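Local structure of digeranylgeranylglycerophospholipid reductase (Sulfolobus acidocaldarius, 4OPC) at residues Q356-S359 and N360-N364; P100-N103 and Q104-L107. The protein catalyses the FAD-dependent hydrogenation of the geranylgeranyl double bonds of unsaturated archaeols, giving the saturated phytanyl chains of archaeal membrane lipids. All blocks are in the same frame, centred on the assembly; numbering follows the deposited sequence.

Overall arrangement
Both contacts are local, each made along one unbroken run of chain and each partly buried, yet they solve different problems. Contact 1 lies where helix 332-357 gives way to helix 360-368, beside the bound phospholipid; its chemistry is that of a helix start, with a hydroxyl and a carboxylate meeting backbone amides. Contact 2 lies wholly within helix 99-112, near the flavin cofactor, where the amides of 104-107 are served by carbonyls one turn earlier and the side chains pack at one-turn spacing. The two share no element, stand about 39 Å apart between centres, and fall on opposite sides of the centre of the chain.

Contact 1: residues Q356-S359 and N360-N364; sequences QKLS and NDDIN
Leu358 meets the start of helix 360-368 with its own backbone and side chain: its CB lies 4.0 Å from Ile363 CG1, while its CA and CD2 sit beside Asp362 OD2, the two side chains crossing at about a right angle. The side chain of Leu358 also comes within about 4 Å of the bound phospholipid, so apolar packing at the helix start adjoins the lipid pocket. Ser359 follows at the N-cap. Its backbone N donates to Asp362 OD2 at 3.0 Å, nearly straight at 170° but from above the carboxylate plane. In return, Asp362 N donates to Ser359 OG, also at 3.0 Å. These reciprocal bonds form a capping box, which supplies acceptors to amides at the start of helix 360-368 that have no earlier turn of that helix to serve them. The serine hydroxyl lies between its backbone N and carbonyl carbon (chi1 69°), which points OG forward to the amide of Asp362. Ser359 O, meanwhile, accepts from Ile363 N at 3.0 Å, opening the helical bonding pattern, and Ile363 CG1 packs against the same oxygen at 3.3 Å. Asp362 OD1 accepts from Ser405 OG and forms a salt bridge with Arg403. With an alanine here, Ser359 N is likely to lose its carboxylate acceptor and Arg403 a countercharge. Asn360 OD1 accepts from Gln209 N, and its ND2 bonds Asp208 OD1.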
loop_
_atom_site.group_PDB
_atom_site.type_symbol
_atom_site.label_atom_id
_atom_site.label_comp_id
_atom_site.label_asym_id
_atom_site.label_seq_id
_atom_site.Cartn_x
_atom_site.Cartn_y
_atom_site.Cartn_z
ATOM N N GLN A 356 -0.607 -16.916 -4.194
ATOM C CA GLN A 356 -2.070 -17.016 -4.209
ATOM C C GLN A 356 -2.587 -18.292 -4.873
ATOM O O GLN A 356 -3.737 -18.668 -4.658
ATOM C CB GLN A 356 -2.686 -15.785 -4.869
ATOM C CG GLN A 356 -2.578 -14.530 -4.014
ATOM C CD GLN A 356 -3.068 -13.290 -4.731
ATOM O OE1 GLN A 356 -2.771 -13.074 -5.907
ATOM N NE2 GLN A 356 -3.822 -12.457 -4.025
ATOM N N LYS A 357 -1.756 -18.971 -5.662
ATOM C CA LYS A 357 -2.174 -20.200 -6.330
ATOM C C LYS A 357 -1.787 -21.463 -5.561
ATOM O O LYS A 357 -2.177 -22.570 -5.954
ATOM C CB LYS A 357 -1.612 -20.288 -7.756
ATOM C CG LYS A 357 -2.186 -19.278 -8.742
ATOM C CD LYS A 357 -3.518 -19.720 -9.309
ATOM C CE LYS A 357 -3.971 -18.768 -10.408
ATOM N NZ LYS A 357 -5.314 -19.123 -10.940
ATOM N N LEU A 358 -1.048 -21.315 -4.465
ATOM C CA LEU A 358 -0.609 -22.486 -3.698
ATOM C C LEU A 358 -1.753 -23.034 -2.863
ATOM O O LEU A 358 -2.613 -22.278 -2.408
ATOM C CB LEU A 358 0.569 -22.137 -2.787
ATOM C CG LEU A 358 1.879 -21.746 -3.483
ATOM C CD1 LEU A 358 2.940 -21.392 -2.439
ATOM C CD2 LEU A 358 2.376 -22.852 -4.414
ATOM N N SER A 359 -1.780 -24.351 -2.678
ATOM C CA SER A 359 -2.781 -24.962 -1.813
ATOM C C SER A 359 -2.332 -24.929 -0.362
ATOM O O SER A 359 -1.146 -24.729 -0.074
ATOM C CB SER A 359 -3.019 -26.412 -2.224
ATOM O OG SER A 359 -1.878 -27.206 -1.930
ATOM N N ASN A 360 -3.269 -25.153 0.555
ATOM C CA ASN A 360 -2.893 -25.301 1.954
ATOM C C ASN A 360 -1.858 -26.408 2.128
ATOM O O ASN A 360 -0.922 -26.259 2.903
ATOM C CB ASN A 360 -4.106 -25.559 2.855
ATOM C CG ASN A 360 -4.822 -24.290 3.234
ATOM O OD1 ASN A 360 -4.337 -23.190 2.972
ATOM N ND2 ASN A 360 -5.978 -24.429 3.857
ATOM N N ASP A 361 -2.022 -27.519 1.411
ATOM C CA ASP A 361 -1.064 -28.619 1.530
ATOM C C ASP A 361 0.323 -28.159 1.096
ATOM O O ASP A 361 1.319 -28.531 1.720
ATOM C CB ASP A 361 -1.491 -29.842 0.706
ATOM C CG ASP A 361 -2.660 -30.594 1.326
ATOM O OD1 ASP A 361 -2.925 -30.429 2.538
ATOM O OD2 ASP A 361 -3.314 -31.362 0.590
ATOM N N ASP A 362 0.383 -27.358 0.033
ATOM C CA ASP A 362 1.662 -26.816 -0.447
ATOM C C ASP A 362 2.344 -25.951 0.607
ATOM O O ASP A 362 3.556 -26.068 0.833
ATOM C CB ASP A 362 1.477 -25.935 -1.679
ATOM C CG ASP A 362 1.062 -26.693 -2.909
ATOM O OD1 ASP A 362 1.395 -27.886 -3.042
ATOM O OD2 ASP A 362 0.440 -26.052 -3.782
ATOM N N ILE A 363 1.572 -25.068 1.226
ATOM C CA ILE A 363 2.118 -24.143 2.209
ATOM C C ILE A 363 2.535 -24.881 3.483
ATOM O O ILE A 363 3.625 -24.649 4.015
ATOM C CB ILE A 363 1.120 -23.033 2.507
ATOM C CG1 ILE A 363 0.773 -22.316 1.197
ATOM C CG2 ILE A 363 1.703 -22.051 3.535
ATOM C CD1 ILE A 363 -0.512 -21.492 1.239
ATOM N N ASN A 364 1.688 -25.792 3.959
ATOM C CA ASN A 364 2.052 -26.617 5.105
ATOM C C ASN A 364 3.356 -27.374 4.877
ATOM O O ASN A 364 4.220 -27.420 5.754
ATOM C CB ASN A 364 0.946 -27.627 5.427
ATOM C CG ASN A 364 -0.266 -26.974 6.063
ATOM O OD1 ASN A 364 -0.145 -25.962 6.760
ATOM N ND2 ASN A 364 -1.435 -27.548 5.839
#

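Contact 2: residues P100-N103 and Q104-L107; sequences PLYN and QRVL
Helix 99-112 runs beside helix 16-25, which begins within the glycine-rich GxGxxG-type segment of the dinucleotide-binding fold, and this contact spans two of its turns. Tyr102 and Val106 carry the main side-chain meeting. Val106 CG2 lies over one face of the tyrosine ring, 3.8 Å from its centroid and displaced toward the rim, a CH-pi contact that comes nearest at CE2 and CZ. The ring is carried there by a CG anti to the backbone N (chi1 177°), and its hydroxyl is bonded to Pro63 O. Arg105 NH1 approaches Tyr102 CE1 at 4.1 Å, with the guanidinium and ring planes perpendicular; salt bridges to Glu69 and Glu109 and a bond to Tyr64 O hold the group. On another side of the helix, Asn103 and Leu107 run side by side, Asn103 ND2 lying 3.8 Å from Leu107 CD1 while it donates to Gly14 O. Gln104 extends back alongside the preceding turn, bringing NE2 to 3.6 Å from Pro100 CB, and the same nitrogen bonds Ile43 O. Beneath run successive i to i+4 bonds, such as Val106 N to Tyr102 O at 3.0 Å. Such one-turn pairing is that of a regular alpha-helix, here one leading into edge strand 116-118 of the Rossmann-type FAD-binding sheet.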
loop_
_atom_site.group_PDB
_atom_site.type_symbol
_atom_site.label_atom_id
_atom_site.label_comp_id
_atom_site.label_asym_id
_atom_site.label_seq_id
_atom_site.Cartn_x
_atom_site.Cartn_y
_atom_site.Cartn_z
ATOM N N PRO A 100 -5.673 7.420 12.973
ATOM C CA PRO A 100 -6.242 8.770 12.885
ATOM C C PRO A 100 -5.485 9.780 13.750
ATOM O O PRO A 100 -5.253 10.903 13.301
ATOM C CB PRO A 100 -7.665 8.596 13.417
ATOM C CG PRO A 100 -7.979 7.147 13.280
ATOM C CD PRO A 100 -6.684 6.402 13.326
ATOM N N LEU A 101 -5.102 9.404 14.968
ATOM C CA LEU A 101 -4.417 10.354 15.844
ATOM C C LEU A 101 -3.071 10.783 15.263
ATOM O O LEU A 101 -2.747 11.970 15.239
ATOM C CB LEU A 101 -4.236 9.763 17.240
ATOM C CG LEU A 101 -4.004 10.756 18.370
ATOM C CD1 LEU A 101 -5.276 11.549 18.626
ATOM C CD2 LEU A 101 -3.571 10.008 19.606
ATOM N N TYR A 102 -2.283 9.828 14.789
ATOM C CA TYR A 102 -1.006 10.169 14.182
ATOM C C TYR A 102 -1.175 10.984 12.900
ATOM O O TYR A 102 -0.518 12.018 12.725
ATOM C CB TYR A 102 -0.189 8.907 13.882
ATOM C CG TYR A 102 1.105 9.241 13.183
ATOM C CD1 TYR A 102 2.182 9.762 13.889
ATOM C CD2 TYR A 102 1.233 9.079 11.806
ATOM C CE1 TYR A 102 3.357 10.102 13.248
ATOM C CE2 TYR A 102 2.404 9.408 11.158
ATOM C CZ TYR A 102 3.466 9.918 11.879
ATOM O OH TYR A 102 4.635 10.264 11.231
ATOM N N ASN A 103 -2.048 10.514 12.014
ATOM C CA ASN A 103 -2.336 11.185 10.750
ATOM C C ASN A 103 -2.769 12.637 10.991
ATOM O O ASN A 103 -2.296 13.560 10.308
ATOM C CB ASN A 103 -3.439 10.381 10.042
ATOM C CG ASN A 103 -3.536 10.635 8.551
ATOM O OD1 ASN A 103 -3.938 9.737 7.811
ATOM N ND2 ASN A 103 -3.216 11.844 8.100
ATOM N N GLN A 104 -3.652 12.846 11.961
ATOM C CA GLN A 104 -4.118 14.196 12.261
ATOM C C GLN A 104 -3.002 15.070 12.810
ATOM O O GLN A 104 -2.959 16.277 12.534
ATOM C CB GLN A 104 -5.329 14.157 13.197
ATOM C CG GLN A 104 -6.592 13.646 12.484
ATOM C CD GLN A 104 -7.673 13.166 13.426
ATOM O OE1 GLN A 104 -7.881 13.732 14.503
ATOM N NE2 GLN A 104 -8.377 12.112 13.021
ATOM N N ARG A 105 -2.098 14.487 13.591
ATOM C CA ARG A 105 -0.982 15.263 14.124
ATOM C C ARG A 105 -0.036 15.697 13.007
ATOM O O ARG A 105 0.429 16.840 12.991
ATOM C CB ARG A 105 -0.224 14.487 15.206
ATOM C CG ARG A 105 1.026 15.202 15.731
ATOM C CD ARG A 105 2.046 14.150 16.169
ATOM N NE ARG A 105 3.417 14.627 16.116
ATOM C CZ ARG A 105 4.472 13.837 16.248
ATOM N NH1 ARG A 105 4.302 12.530 16.437
ATOM N NH2 ARG A 105 5.695 14.347 16.188
ATOM N N VAL A 106 0.250 14.798 12.074
ATOM C CA VAL A 106 1.052 15.150 10.904
ATOM C C VAL A 106 0.412 16.317 10.163
ATOM O O VAL A 106 1.081 17.289 9.832
ATOM C CB VAL A 106 1.239 13.951 9.957
ATOM C CG1 VAL A 106 1.931 14.372 8.668
ATOM C CG2 VAL A 106 2.037 12.853 10.655
ATOM N N LEU A 107 -0.898 16.243 9.948
ATOM C CA LEU A 107 -1.604 17.322 9.260
ATOM C C LEU A 107 -1.572 18.628 10.039
ATOM O O LEU A 107 -1.353 19.685 9.456
ATOM C CB LEU A 107 -3.044 16.921 8.976
ATOM C CG LEU A 107 -3.210 15.864 7.895
ATOM C CD1 LEU A 107 -4.650 15.383 7.909
ATOM C CD2 LEU A 107 -2.844 16.445 6.549
#